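Local structure of Non-ribosomal peptide synthetase (Streptomyces halstedii, 3WV4) at residues L195-Y200 with Q216-A221; E96-Q101 with V109-G114; S224-L229 with V252-L257; Q81-W86 with L145-D150; K346-M351 with G435-G440. The protein belongs to the ANL superfamily of AMP-binding enzymes and represents the N-terminal domain of a non-ribosomal peptide synthetase. All blocks are in the same frame, centred on the assembly; numbering follows the deposited sequence.

Interaction 1: L195-Y200 with Q216-A221; sequences LAVLIY and QQIVFA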
# COMPACT_ATOMS: atom_id res chain seq x y z
N LEU A 195 12.77 -9.01 4.16
CA LEU A 195 12.08 -8.29 3.11
C LEU A 195 10.76 -8.94 2.76
O LEU A 195 10.69 -10.15 2.59
CB LEU A 195 12.95 -8.22 1.86
CG LEU A 195 14.25 -7.44 2.01
CD1 LEU A 195 14.83 -7.22 0.62
CD2 LEU A 195 13.98 -6.11 2.70
N ALA A 196 9.72 -8.12 2.65
CA ALA A 196 8.40 -8.58 2.25
C ALA A 196 7.99 -8.03 0.89
O ALA A 196 7.34 -8.73 0.08
CB ALA A 196 7.38 -8.15 3.30
N VAL A 197 8.33 -6.77 0.62
CA VAL A 197 7.94 -6.13 -0.64
C VAL A 197 9.06 -5.30 -1.22
O VAL A 197 9.84 -4.69 -0.46
CB VAL A 197 6.73 -5.20 -0.40
CG1 VAL A 197 6.16 -4.58 -1.64
CG2 VAL A 197 5.59 -5.88 0.36
N LEU A 198 9.17 -5.30 -2.56
CA LEU A 198 9.96 -4.30 -3.29
C LEU A 198 9.02 -3.42 -4.03
O LEU A 198 8.20 -3.89 -4.81
CB LEU A 198 10.93 -4.92 -4.34
CG LEU A 198 11.99 -5.91 -3.87
CD1 LEU A 198 12.98 -6.19 -5.00
CD2 LEU A 198 12.75 -5.43 -2.62
N ILE A 199 9.13 -2.14 -3.79
CA ILE A 199 8.25 -1.21 -4.47
C ILE A 199 9.06 -0.40 -5.43
O ILE A 199 9.84 0.45 -5.00
CB ILE A 199 7.61 -0.23 -3.50
CG1 ILE A 199 6.71 -0.93 -2.50
CG2 ILE A 199 6.83 0.83 -4.27
CD1 ILE A 199 5.42 -1.45 -3.12
N TYR A 200 8.86 -0.63 -6.74
CA TYR A 200 9.63 0.12 -7.73
C TYR A 200 9.06 1.51 -7.85
O TYR A 200 7.91 1.66 -8.17
CB TYR A 200 9.67 -0.66 -9.06
CG TYR A 200 10.80 -1.64 -9.03
CD1 TYR A 200 12.08 -1.25 -9.40
CD2 TYR A 200 10.63 -2.94 -8.57
CE1 TYR A 200 13.14 -2.16 -9.34
CE2 TYR A 200 11.68 -3.83 -8.50
CZ TYR A 200 12.94 -3.44 -8.91
OH TYR A 200 14.01 -4.29 -8.82
N GLN A 216 8.60 -5.74 9.36
CA GLN A 216 8.23 -4.96 10.55
C GLN A 216 7.85 -3.54 10.24
O GLN A 216 6.99 -2.98 10.89
CB GLN A 216 9.35 -4.76 11.57
CG GLN A 216 10.63 -5.47 11.41
CD GLN A 216 11.61 -5.15 12.54
OE1 GLN A 216 12.79 -4.95 12.29
NE2 GLN A 216 11.11 -5.08 13.75
N GLN A 217 8.62 -2.90 9.36
CA GLN A 217 8.35 -1.52 8.99
C GLN A 217 6.91 -1.43 8.41
O GLN A 217 6.18 -0.48 8.69
CB GLN A 217 9.33 -1.02 7.93
CG GLN A 217 10.65 -0.52 8.46
CD GLN A 217 11.70 -1.60 8.55
OE1 GLN A 217 11.41 -2.74 8.91
NE2 GLN A 217 12.92 -1.27 8.20
N ILE A 218 6.55 -2.42 7.62
CA ILE A 218 5.28 -2.41 6.91
C ILE A 218 4.16 -2.48 7.92
O ILE A 218 3.28 -1.66 7.92
CB ILE A 218 5.15 -3.57 5.88
CG1 ILE A 218 6.09 -3.35 4.65
CG2 ILE A 218 3.74 -3.66 5.30
CD1 ILE A 218 6.15 -4.57 3.73
N VAL A 219 4.26 -3.43 8.84
CA VAL A 219 3.24 -3.61 9.84
C VAL A 219 3.21 -2.39 10.70
O VAL A 219 2.13 -1.88 11.03
CB VAL A 219 3.53 -4.86 10.67
CG1 VAL A 219 2.58 -5.00 11.85
CG2 VAL A 219 3.38 -6.10 9.79
N PHE A 220 4.38 -1.87 11.07
CA PHE A 220 4.41 -0.68 11.91
C PHE A 220 3.73 0.48 11.22
O PHE A 220 2.84 1.12 11.77
CB PHE A 220 5.85 -0.25 12.27
CG PHE A 220 5.87 1.07 12.90
CD1 PHE A 220 5.54 1.18 14.22
CD2 PHE A 220 6.03 2.22 12.15
CE1 PHE A 220 5.45 2.40 14.83
CE2 PHE A 220 5.95 3.47 12.77
CZ PHE A 220 5.64 3.55 14.11
N ALA A 221 4.12 0.75 9.98
CA ALA A 221 3.50 1.86 9.28
C ALA A 221 2.00 1.67 9.16
O ALA A 221 1.26 2.61 9.30
CB ALA A 221 4.15 2.11 7.90
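A two-stranded antiparallel hairpin, strands 195-200 and 210-214, leads directly into helix 215-229, and Ala196 and Val197 of its first strand receive Ile218 from the first turn of that helix. The touching is done by one methyl group: Ile218 CD1 lies 3.8 Å from Ala196 CB and 3.7 Å from Val197 CG2. With CG1 set anti to the carbonyl carbon and chi2 extended at 171°, the isoleucine pushes this methyl straight out from the helix toward the strand. Val197 crosses it at about a right angle and offers the branch beside its own backbone N, its CG1 taking no part. Neighbours on a regular strand would point to opposite sides; here Ala196 and Val197 both face Cys213 of the partner strand in a classic beta bulge, and both direct their CB atoms at the helix. The bulge thus gives one methyl two adjacent landing points. Beyond it the strand runs into the glycine-, serine- and threonine-rich signature loop of the AMP-binding family. Helix 246-258 adds a third wall, Leu249 resting on Val197 while Tyr250 and Leu253 rest on Ile218. On the strand's other edge the backbones of Ala196 and Leu198 are hydrogen-bonded to Phe122.

Interaction 2: E96-Q101 with V109-G114; sequences ERIVVQ and VAVFYG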
# COMPACT_ATOMS: atom_id res chain seq x y z
N GLU A 96 13.78 -15.04 -1.70
CA GLU A 96 13.75 -14.95 -3.17
C GLU A 96 12.57 -14.11 -3.57
O GLU A 96 11.59 -14.01 -2.81
CB GLU A 96 13.69 -16.35 -3.80
CG GLU A 96 14.93 -17.20 -3.45
CD GLU A 96 15.06 -18.46 -4.30
OE1 GLU A 96 14.08 -19.25 -4.39
OE2 GLU A 96 16.15 -18.65 -4.90
N ARG A 97 12.65 -13.50 -4.75
CA ARG A 97 11.63 -12.60 -5.23
C ARG A 97 10.69 -13.29 -6.22
O ARG A 97 11.10 -14.20 -6.96
CB ARG A 97 12.23 -11.37 -5.93
CG ARG A 97 12.82 -10.26 -5.04
CD ARG A 97 14.11 -10.68 -4.36
NE ARG A 97 15.13 -11.10 -5.34
CZ ARG A 97 16.13 -11.92 -5.07
NH1 ARG A 97 16.29 -12.38 -3.85
NH2 ARG A 97 17.00 -12.25 -6.02
N ILE A 98 9.44 -12.81 -6.24
CA ILE A 98 8.53 -13.09 -7.33
C ILE A 98 7.97 -11.77 -7.83
O ILE A 98 7.62 -10.90 -7.05
CB ILE A 98 7.39 -14.04 -6.95
CG1 ILE A 98 6.44 -13.43 -5.91
CG2 ILE A 98 7.98 -15.33 -6.40
CD1 ILE A 98 5.27 -14.35 -5.59
N VAL A 99 7.95 -11.63 -9.14
CA VAL A 99 7.36 -10.50 -9.78
C VAL A 99 5.95 -10.81 -10.24
O VAL A 99 5.71 -11.86 -10.86
CB VAL A 99 8.15 -10.09 -11.03
CG1 VAL A 99 7.33 -9.12 -11.86
CG2 VAL A 99 9.45 -9.42 -10.63
N VAL A 100 5.05 -9.88 -9.98
CA VAL A 100 3.65 -10.12 -10.08
C VAL A 100 3.06 -8.92 -10.78
O VAL A 100 3.23 -7.78 -10.31
CB VAL A 100 3.04 -10.24 -8.66
CG1 VAL A 100 1.56 -10.47 -8.75
CG2 VAL A 100 3.70 -11.37 -7.89
N GLN A 101 2.39 -9.18 -11.90
CA GLN A 101 1.75 -8.13 -12.70
C GLN A 101 0.31 -8.48 -12.90
O GLN A 101 -0.07 -9.15 -13.86
CB GLN A 101 2.41 -7.99 -14.06
CG GLN A 101 1.91 -6.76 -14.83
CD GLN A 101 2.55 -6.61 -16.19
OE1 GLN A 101 2.61 -7.57 -16.95
NE2 GLN A 101 3.00 -5.41 -16.52
N VAL A 109 -4.16 -10.57 -3.77
CA VAL A 109 -4.00 -10.39 -2.32
C VAL A 109 -3.55 -11.72 -1.68
O VAL A 109 -2.76 -11.74 -0.71
CB VAL A 109 -5.32 -9.91 -1.71
CG1 VAL A 109 -5.19 -9.68 -0.20
CG2 VAL A 109 -5.76 -8.61 -2.37
N ALA A 110 -4.04 -12.82 -2.27
CA ALA A 110 -3.62 -14.16 -1.89
C ALA A 110 -2.18 -14.43 -2.28
O ALA A 110 -1.44 -15.07 -1.49
CB ALA A 110 -4.56 -15.21 -2.51
N VAL A 111 -1.76 -13.92 -3.44
CA VAL A 111 -0.37 -14.02 -3.86
C VAL A 111 0.52 -13.26 -2.87
O VAL A 111 1.51 -13.77 -2.37
CB VAL A 111 -0.16 -13.52 -5.28
CG1 VAL A 111 1.30 -13.47 -5.62
CG2 VAL A 111 -0.88 -14.42 -6.27
N PHE A 112 0.11 -12.06 -2.54
CA PHE A 112 0.83 -11.24 -1.59
C PHE A 112 0.99 -11.96 -0.24
O PHE A 112 2.09 -12.18 0.26
CB PHE A 112 0.09 -9.91 -1.45
CG PHE A 112 0.62 -9.04 -0.39
CD1 PHE A 112 1.95 -8.78 -0.32
CD2 PHE A 112 -0.21 -8.54 0.60
CE1 PHE A 112 2.46 -7.96 0.68
CE2 PHE A 112 0.29 -7.77 1.63
CZ PHE A 112 1.62 -7.47 1.66
N TYR A 113 -0.12 -12.36 0.34
CA TYR A 113 -0.04 -12.97 1.67
C TYR A 113 0.65 -14.32 1.68
O TYR A 113 1.44 -14.63 2.61
CB TYR A 113 -1.41 -13.06 2.30
CG TYR A 113 -1.90 -11.75 2.93
CD1 TYR A 113 -1.12 -11.07 3.89
CD2 TYR A 113 -3.11 -11.21 2.58
CE1 TYR A 113 -1.55 -9.86 4.44
CE2 TYR A 113 -3.53 -10.01 3.13
CZ TYR A 113 -2.73 -9.35 4.06
OH TYR A 113 -3.18 -8.21 4.64
N GLY A 114 0.39 -15.13 0.64
CA GLY A 114 0.97 -16.48 0.59
C GLY A 114 2.48 -16.35 0.48
O GLY A 114 3.23 -17.15 1.06
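Val100 and Val111 bring strand 97-101 and helix 106-116 to within 8.4 Å, measured between their CA atoms, and no hydrogen bond links the two segments. The helix connects this strand to its parallel neighbour 121-124, so the contact is the packing of a beta-alpha-beta crossover on its own sheet. Ile98 and Val100, two residues apart, point to the same side of the strand and share a single helical methyl, CG1 of Val111. Val100 CG2 approaches Val111 CG1 to 3.9 Å, the two valines sliding past each other in opposite directions. Ile98 reaches the same methyl with its far end, CD1 standing 4.1 Å from Val111 CG1 as the side chains cross obliquely. The isoleucine does this with CG1 between the backbone N and the carbonyl carbon, chi1 66°, and with the chain extended beyond it. Val111 holds its CG1 anti to the backbone N, and that branch alone is directed at the strand. Phe83 of helix 73-89 and Phe122 of strand 121-124 close in on Val111 from outside the pair. One residue further along the helix, Phe112 turns away from strand 97-101 toward Leu249 and Leu253 of helix 246-258. Every touching atom across the two segments is a methyl carbon and all three residues are buried, which implies that van der Waals contact and exclusion of water, with no directional bond, fix the helix over this part of the strand.

Interaction 3: S224-L229 with V252-L257; sequences SINAVL and VLISTL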
# COMPACT_ATOMS: atom_id res chain seq x y z
N SER A 224 0.46 2.51 12.46
CA SER A 224 0.58 3.96 12.79
C SER A 224 -0.38 4.83 12.01
O SER A 224 -1.00 5.77 12.53
CB SER A 224 2.03 4.41 12.56
OG SER A 224 2.19 5.78 12.83
N ILE A 225 -0.48 4.58 10.72
CA ILE A 225 -1.47 5.28 9.90
C ILE A 225 -2.88 5.08 10.50
O ILE A 225 -3.71 6.00 10.64
CB ILE A 225 -1.41 4.72 8.44
CG1 ILE A 225 -0.16 5.20 7.71
CG2 ILE A 225 -2.63 5.18 7.70
CD1 ILE A 225 0.22 4.36 6.50
N ASN A 226 -3.15 3.84 10.86
CA ASN A 226 -4.47 3.49 11.35
C ASN A 226 -4.75 4.07 12.71
O ASN A 226 -5.90 4.45 12.98
CB ASN A 226 -4.76 2.01 11.42
CG ASN A 226 -6.25 1.78 11.50
OD1 ASN A 226 -7.04 2.50 10.89
ND2 ASN A 226 -6.65 0.93 12.35
N ALA A 227 -3.72 4.27 13.53
CA ALA A 227 -3.93 4.96 14.85
C ALA A 227 -4.45 6.37 14.60
O ALA A 227 -5.15 6.94 15.42
CB ALA A 227 -2.63 5.03 15.62
N VAL A 228 -4.07 6.99 13.48
CA VAL A 228 -4.59 8.34 13.16
C VAL A 228 -5.95 8.29 12.43
O VAL A 228 -6.85 9.02 12.74
CB VAL A 228 -3.61 9.21 12.33
CG1 VAL A 228 -4.09 10.65 12.31
CG2 VAL A 228 -2.22 9.20 12.86
N LEU A 229 -6.13 7.38 11.48
CA LEU A 229 -7.29 7.37 10.62
C LEU A 229 -8.45 6.59 11.18
O LEU A 229 -9.58 6.92 10.92
CB LEU A 229 -6.94 6.76 9.26
CG LEU A 229 -5.96 7.54 8.36
CD1 LEU A 229 -5.79 6.88 6.97
CD2 LEU A 229 -6.39 9.00 8.24
N VAL A 252 -5.03 -2.82 1.61
CA VAL A 252 -5.14 -4.29 1.88
C VAL A 252 -4.68 -4.59 3.32
O VAL A 252 -5.34 -5.29 4.06
CB VAL A 252 -4.24 -5.11 0.95
CG1 VAL A 252 -4.27 -6.59 1.32
CG2 VAL A 252 -4.61 -4.92 -0.50
N LEU A 253 -3.54 -3.99 3.71
CA LEU A 253 -3.01 -4.25 5.06
C LEU A 253 -3.86 -3.70 6.16
O LEU A 253 -4.14 -4.40 7.18
CB LEU A 253 -1.61 -3.69 5.20
CG LEU A 253 -0.62 -4.30 4.21
CD1 LEU A 253 0.62 -3.41 4.04
CD2 LEU A 253 -0.24 -5.65 4.71
N ILE A 254 -4.30 -2.46 6.00
CA ILE A 254 -5.07 -1.84 7.05
C ILE A 254 -6.47 -2.49 7.16
O ILE A 254 -6.98 -2.66 8.30
CB ILE A 254 -5.16 -0.34 6.85
CG1 ILE A 254 -3.77 0.26 7.09
CG2 ILE A 254 -6.20 0.25 7.79
CD1 ILE A 254 -3.55 1.59 6.49
N SER A 255 -7.10 -2.82 6.04
CA SER A 255 -8.36 -3.56 6.13
C SER A 255 -8.12 -4.82 6.87
O SER A 255 -8.87 -5.17 7.73
CB SER A 255 -9.00 -3.90 4.79
OG SER A 255 -9.01 -2.75 3.97
N THR A 256 -7.04 -5.49 6.55
CA THR A 256 -6.75 -6.79 7.18
C THR A 256 -6.43 -6.61 8.67
O THR A 256 -6.94 -7.34 9.52
CB THR A 256 -5.65 -7.51 6.41
OG1 THR A 256 -6.02 -7.59 5.02
CG2 THR A 256 -5.46 -8.88 6.94
N LEU A 257 -5.70 -5.57 9.02
CA LEU A 257 -5.36 -5.27 10.44
C LEU A 257 -6.61 -5.12 11.27
O LEU A 257 -6.70 -5.64 12.36
CB LEU A 257 -4.51 -3.99 10.52
CG LEU A 257 -4.28 -3.31 11.85
CD1 LEU A 257 -3.48 -4.20 12.81
CD2 LEU A 257 -3.49 -2.04 11.62
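Ile225 and Ile254 meet at about a right angle, each using a different branch: the CG2 methyl of Ile225 touches the CD1 end of Ile254 at 3.9 Å. The other methyl of Ile254, CG2, lies against the amide end of Asn226, which passes it at a slant and places its OD1 3.9 Å away. Asn226 CG is anti to the backbone N, chi1 -162°, and its amide therefore leans across the gap between the helices, although its oxygen is spent as acceptor for Tyr231 N just past the helix end. Leu257, one turn beyond Ile254, adds a looser touch from its CD2 to Asn226 CB at 4.2 Å. Within helix 252-257, Thr256 OG1 donates to Val252 O at 2.6 Å while Thr256 N reaches that oxygen from the opposite face of its carbonyl plane. The axes of the two short helical segments pass 10.6 Å apart at a signed crossing angle of -68°, and the backbones come nearest at Asn226 and Ile254, whose CA atoms are 6.9 Å apart. Helix 246-258 lies between helix 215-229 and helix 106-116, whose Tyr113 OH is hydrogen-bonded to Thr256 OG1, while Ile225, Val228 and Leu229 pack against Ile350 of strand 349-350.

Interaction 4: Q81-W86 with L145-D150; sequences QAFSAW and LVIAED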
# COMPACT_ATOMS: atom_id res chain seq x y z
N GLN A 81 -2.72 -19.63 2.09
CA GLN A 81 -2.01 -20.90 2.41
C GLN A 81 -1.78 -21.76 1.17
O GLN A 81 -0.67 -22.27 0.94
CB GLN A 81 -2.83 -21.69 3.43
CG GLN A 81 -2.87 -20.96 4.75
CD GLN A 81 -3.75 -21.64 5.79
OE1 GLN A 81 -4.55 -22.51 5.46
NE2 GLN A 81 -3.59 -21.26 7.03
N ALA A 82 -2.83 -21.91 0.36
CA ALA A 82 -2.71 -22.71 -0.86
C ALA A 82 -1.65 -22.12 -1.77
O ALA A 82 -0.81 -22.83 -2.36
CB ALA A 82 -4.06 -22.80 -1.56
N PHE A 83 -1.64 -20.80 -1.88
CA PHE A 83 -0.63 -20.17 -2.72
C PHE A 83 0.77 -20.37 -2.14
O PHE A 83 1.72 -20.59 -2.89
CB PHE A 83 -0.93 -18.69 -3.00
CG PHE A 83 0.06 -18.09 -3.94
CD1 PHE A 83 0.03 -18.45 -5.28
CD2 PHE A 83 1.12 -17.38 -3.45
CE1 PHE A 83 1.00 -17.98 -6.15
CE2 PHE A 83 2.07 -16.88 -4.31
CZ PHE A 83 2.02 -17.17 -5.68
N SER A 84 0.91 -20.35 -0.80
CA SER A 84 2.18 -20.68 -0.19
C SER A 84 2.64 -22.13 -0.60
O SER A 84 3.82 -22.36 -0.91
CB SER A 84 2.12 -20.55 1.33
OG SER A 84 1.86 -19.22 1.74
N ALA A 85 1.72 -23.10 -0.63
CA ALA A 85 2.10 -24.47 -0.99
C ALA A 85 2.54 -24.53 -2.43
O ALA A 85 3.43 -25.26 -2.77
CB ALA A 85 0.94 -25.42 -0.80
N TRP A 86 1.95 -23.69 -3.27
CA TRP A 86 2.40 -23.60 -4.62
C TRP A 86 3.81 -23.07 -4.69
O TRP A 86 4.60 -23.54 -5.49
CB TRP A 86 1.46 -22.66 -5.38
CG TRP A 86 1.69 -22.59 -6.81
CD1 TRP A 86 1.12 -23.39 -7.75
CD2 TRP A 86 2.45 -21.61 -7.50
NE1 TRP A 86 1.54 -22.99 -9.02
CE2 TRP A 86 2.36 -21.91 -8.90
CE3 TRP A 86 3.27 -20.54 -7.09
CZ2 TRP A 86 3.01 -21.16 -9.87
CZ3 TRP A 86 3.91 -19.77 -8.07
CH2 TRP A 86 3.80 -20.10 -9.44
N LEU A 145 10.53 -16.23 -10.51
CA LEU A 145 9.43 -16.43 -11.46
C LEU A 145 8.55 -15.21 -11.54
O LEU A 145 8.76 -14.21 -10.87
CB LEU A 145 8.61 -17.66 -11.12
CG LEU A 145 7.96 -17.77 -9.74
CD1 LEU A 145 6.63 -17.03 -9.71
CD2 LEU A 145 7.73 -19.25 -9.43
N VAL A 146 7.63 -15.27 -12.48
CA VAL A 146 6.85 -14.12 -12.82
C VAL A 146 5.42 -14.55 -12.98
O VAL A 146 5.14 -15.57 -13.63
CB VAL A 146 7.31 -13.49 -14.16
CG1 VAL A 146 6.38 -12.36 -14.58
CG2 VAL A 146 8.76 -12.99 -14.06
N ILE A 147 4.51 -13.76 -12.41
CA ILE A 147 3.10 -14.07 -12.56
C ILE A 147 2.42 -12.99 -13.36
O ILE A 147 2.51 -11.79 -13.00
CB ILE A 147 2.45 -14.23 -11.18
CG1 ILE A 147 3.06 -15.46 -10.52
CG2 ILE A 147 0.94 -14.36 -11.31
CD1 ILE A 147 2.87 -15.53 -9.06
N ALA A 148 1.69 -13.40 -14.40
CA ALA A 148 1.03 -12.50 -15.35
C ALA A 148 -0.47 -12.64 -15.24
O ALA A 148 -0.99 -13.63 -14.73
CB ALA A 148 1.47 -12.84 -16.78
N GLU A 149 -1.16 -11.70 -15.84
CA GLU A 149 -2.59 -11.59 -15.78
C GLU A 149 -3.35 -12.61 -16.66
O GLU A 149 -4.47 -12.96 -16.37
CB GLU A 149 -2.96 -10.16 -16.21
CG GLU A 149 -4.46 -9.89 -16.30
CD GLU A 149 -4.75 -8.46 -16.65
OE1 GLU A 149 -5.87 -8.02 -16.36
OE2 GLU A 149 -3.86 -7.78 -17.19
N ASP A 150 -2.76 -12.99 -17.79
CA ASP A 150 -3.42 -13.86 -18.76
C ASP A 150 -2.35 -14.33 -19.70
O ASP A 150 -1.19 -13.98 -19.55
CB ASP A 150 -4.57 -13.18 -19.50
CG ASP A 150 -4.13 -11.98 -20.34
OD1 ASP A 150 -3.00 -11.91 -20.81
OD2 ASP A 150 -4.94 -11.07 -20.56
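The rings of Phe83 and Trp86, one helical turn apart on helix 73-89, reach Ile147 and Leu145, and the aliphatic tips approach both rings obliquely. Ile147 CD1 comes to 3.9 Å from Phe83 CZ and, more loosely, to 4.5 Å from Trp86 CZ3, so that one methyl serves both aromatic groups. Leu145 meets the far end of the indole: its CD2 is 4.0 Å from Trp86 CH2, and its CD1 stands 4.2 Å from the same carbon, so both leucine methyls bear on the six-membered ring. A further ring, that of Tyr166 on strand 165-167, makes an edge-to-face pair with Trp86. Both aromatic side chains hold CG anti to the backbone N, with chi1 -176° in Phe83 and -172° in Trp86, a conformation that sends them outward from the helix to meet strand side chains coming from the opposite direction. Long groups are needed, because the axes of the helix and strand segments pass 13.9 Å apart. Leu145 and Ile147 alternate with Val146 and Ala148, whose side chains turn to the other face of the sheet and rest on helix 151-160. That helix starts just after the strand, with Asp150 as N-cap: its OD1 accepts from Ala153 N. Helices 73-89 and 168-180 lie on one face of the parallel sheet and helix 151-160 on the other, the alpha/beta/alpha layering familiar from the large N-terminal part of ANL enzymes.

Interaction 5: K346-M351 with G435-G440; sequences KRISIM and GFLYFG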
# COMPACT_ATOMS: atom_id res chain seq x y z
N LYS A 346 6.85 4.86 3.61
CA LYS A 346 5.41 4.81 3.41
C LYS A 346 4.72 6.12 3.56
O LYS A 346 4.04 6.56 2.61
CB LYS A 346 4.74 3.75 4.27
CG LYS A 346 3.25 3.69 4.14
CD LYS A 346 2.64 3.78 2.74
CE LYS A 346 1.10 3.77 2.83
NZ LYS A 346 0.35 3.74 1.52
N ARG A 347 4.80 6.74 4.74
CA ARG A 347 4.08 7.96 5.00
C ARG A 347 4.76 8.78 6.07
O ARG A 347 5.44 8.25 6.97
CB ARG A 347 2.60 7.66 5.30
CG ARG A 347 1.75 8.88 5.29
CD ARG A 347 0.26 8.63 5.12
NE ARG A 347 -0.03 8.11 3.80
CZ ARG A 347 -0.91 7.14 3.56
NH1 ARG A 347 -1.65 6.63 4.56
NH2 ARG A 347 -1.13 6.74 2.31
N ILE A 348 4.59 10.08 5.97
CA ILE A 348 5.32 10.98 6.85
C ILE A 348 4.44 11.68 7.84
O ILE A 348 4.79 11.77 9.04
CB ILE A 348 6.08 12.04 6.03
CG1 ILE A 348 7.17 11.25 5.33
CG2 ILE A 348 6.65 13.12 6.94
CD1 ILE A 348 7.99 11.90 4.24
N SER A 349 3.35 12.25 7.35
CA SER A 349 2.48 13.04 8.19
C SER A 349 1.06 12.82 7.77
O SER A 349 0.77 12.49 6.58
CB SER A 349 2.78 14.53 8.07
OG SER A 349 2.42 15.01 6.74
N ILE A 350 0.18 12.95 8.75
CA ILE A 350 -1.26 12.91 8.55
C ILE A 350 -1.92 13.99 9.40
O ILE A 350 -1.53 14.20 10.51
CB ILE A 350 -1.87 11.53 8.95
CG1 ILE A 350 -1.29 10.43 8.11
CG2 ILE A 350 -3.39 11.58 8.83
CD1 ILE A 350 -1.85 9.05 8.49
N MET A 351 -2.85 14.73 8.81
CA MET A 351 -3.62 15.68 9.53
C MET A 351 -4.72 14.91 10.19
O MET A 351 -5.52 14.24 9.53
CB MET A 351 -4.28 16.70 8.62
CG MET A 351 -4.93 17.84 9.38
SD MET A 351 -3.73 18.78 10.44
CE MET A 351 -3.24 20.10 9.42
N GLY A 435 4.23 21.31 16.09
CA GLY A 435 4.80 20.11 15.43
C GLY A 435 4.10 19.76 14.13
O GLY A 435 4.34 18.70 13.56
N PHE A 436 3.25 20.67 13.64
CA PHE A 436 2.62 20.47 12.35
C PHE A 436 3.60 20.73 11.21
O PHE A 436 4.47 21.63 11.27
CB PHE A 436 1.46 21.40 12.20
CG PHE A 436 0.25 20.99 13.00
CD1 PHE A 436 -0.72 20.19 12.44
CD2 PHE A 436 0.07 21.48 14.28
CE1 PHE A 436 -1.83 19.81 13.17
CE2 PHE A 436 -1.04 21.09 15.02
CZ PHE A 436 -2.01 20.26 14.45
N LEU A 437 3.43 19.99 10.13
CA LEU A 437 4.34 20.12 8.99
C LEU A 437 3.76 20.99 7.90
O LEU A 437 2.56 20.96 7.63
CB LEU A 437 4.70 18.75 8.46
CG LEU A 437 5.62 18.66 7.22
CD1 LEU A 437 6.99 19.28 7.44
CD2 LEU A 437 5.73 17.21 6.83
N TYR A 438 4.65 21.79 7.32
CA TYR A 438 4.32 22.69 6.20
C TYR A 438 5.40 22.59 5.13
O TYR A 438 6.59 22.37 5.43
CB TYR A 438 4.28 24.13 6.69
CG TYR A 438 3.24 24.40 7.75
CD1 TYR A 438 1.98 24.86 7.40
CD2 TYR A 438 3.53 24.19 9.10
CE1 TYR A 438 1.03 25.11 8.35
CE2 TYR A 438 2.57 24.42 10.06
CZ TYR A 438 1.32 24.86 9.66
OH TYR A 438 0.43 25.12 10.60
N PHE A 439 5.01 22.82 3.89
CA PHE A 439 5.98 23.00 2.80
C PHE A 439 6.59 24.39 2.66
O PHE A 439 5.98 25.38 3.07
CB PHE A 439 5.35 22.56 1.48
CG PHE A 439 5.12 21.10 1.42
CD1 PHE A 439 6.08 20.23 1.88
CD2 PHE A 439 3.95 20.59 0.89
CE1 PHE A 439 5.88 18.87 1.83
CE2 PHE A 439 3.74 19.23 0.82
CZ PHE A 439 4.71 18.36 1.30
N GLY A 440 7.79 24.45 2.07
CA GLY A 440 8.63 25.67 2.04
C GLY A 440 8.73 26.41 3.38
O GLY A 440 8.60 25.79 4.45
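Met351 leaves its backbone with CG anti to the backbone N, chi1 -171°, and from CB the chain runs out before bending at chi2 and again at chi3 to reach Phe436. The bends bring SD to the edge of that ring, 3.5 Å from Phe436 CE1 and 4.7 Å from the ring centroid, 77° off the normal. The methyl beyond it, CE, rises out of the ring plane but stays 3.9 Å from Phe436 CD1. This is a Met-aromatic contact, with the sulfur near the ring plane. It joins residues flanking two strands that are not neighbours: Met351 follows 349-350 and Phe436 precedes 437-439, with strand 362-366 between, antiparallel to both. Further along, Leu437 extends one methyl back toward the first segment, its CD2 lying 4.0 Å from Ser349 OG and 4.2 Å from Ile348 CG2. Ile348 and Ser349 can both face it because they form a classic beta bulge opposite Tyr340. The serine hydroxyl is hydrogen-bonded to Val363 O of the intervening strand; against the leucine methyl it makes van der Waals contact alone. Leu365 and the loop residues Leu355 and Arg359 also pack on Phe436.

Along the chain interaction 4 spans interaction 2, and interactions 1, 3 and 5 follow. Interactions 2 and 4, with centres about 7 Å apart, lie on one parallel sheet, where strands 97-101 and 145-148 are neighbours; Gly114 O and Ser84 OG, 2.6 Å apart, probably join their helices by a hydrogen bond. Interactions 1 and 3 share helix 215-229, and Val197 touches Phe112 of interaction 2. Interaction 5 belongs to the mixed sheet, reached from interaction 3 through Val228 and Ile350; its centre is about 38 Å from that of interaction 4, across the chain's centre. The helices of interactions 1 and 3 thus bridge two sheet regions of the fold.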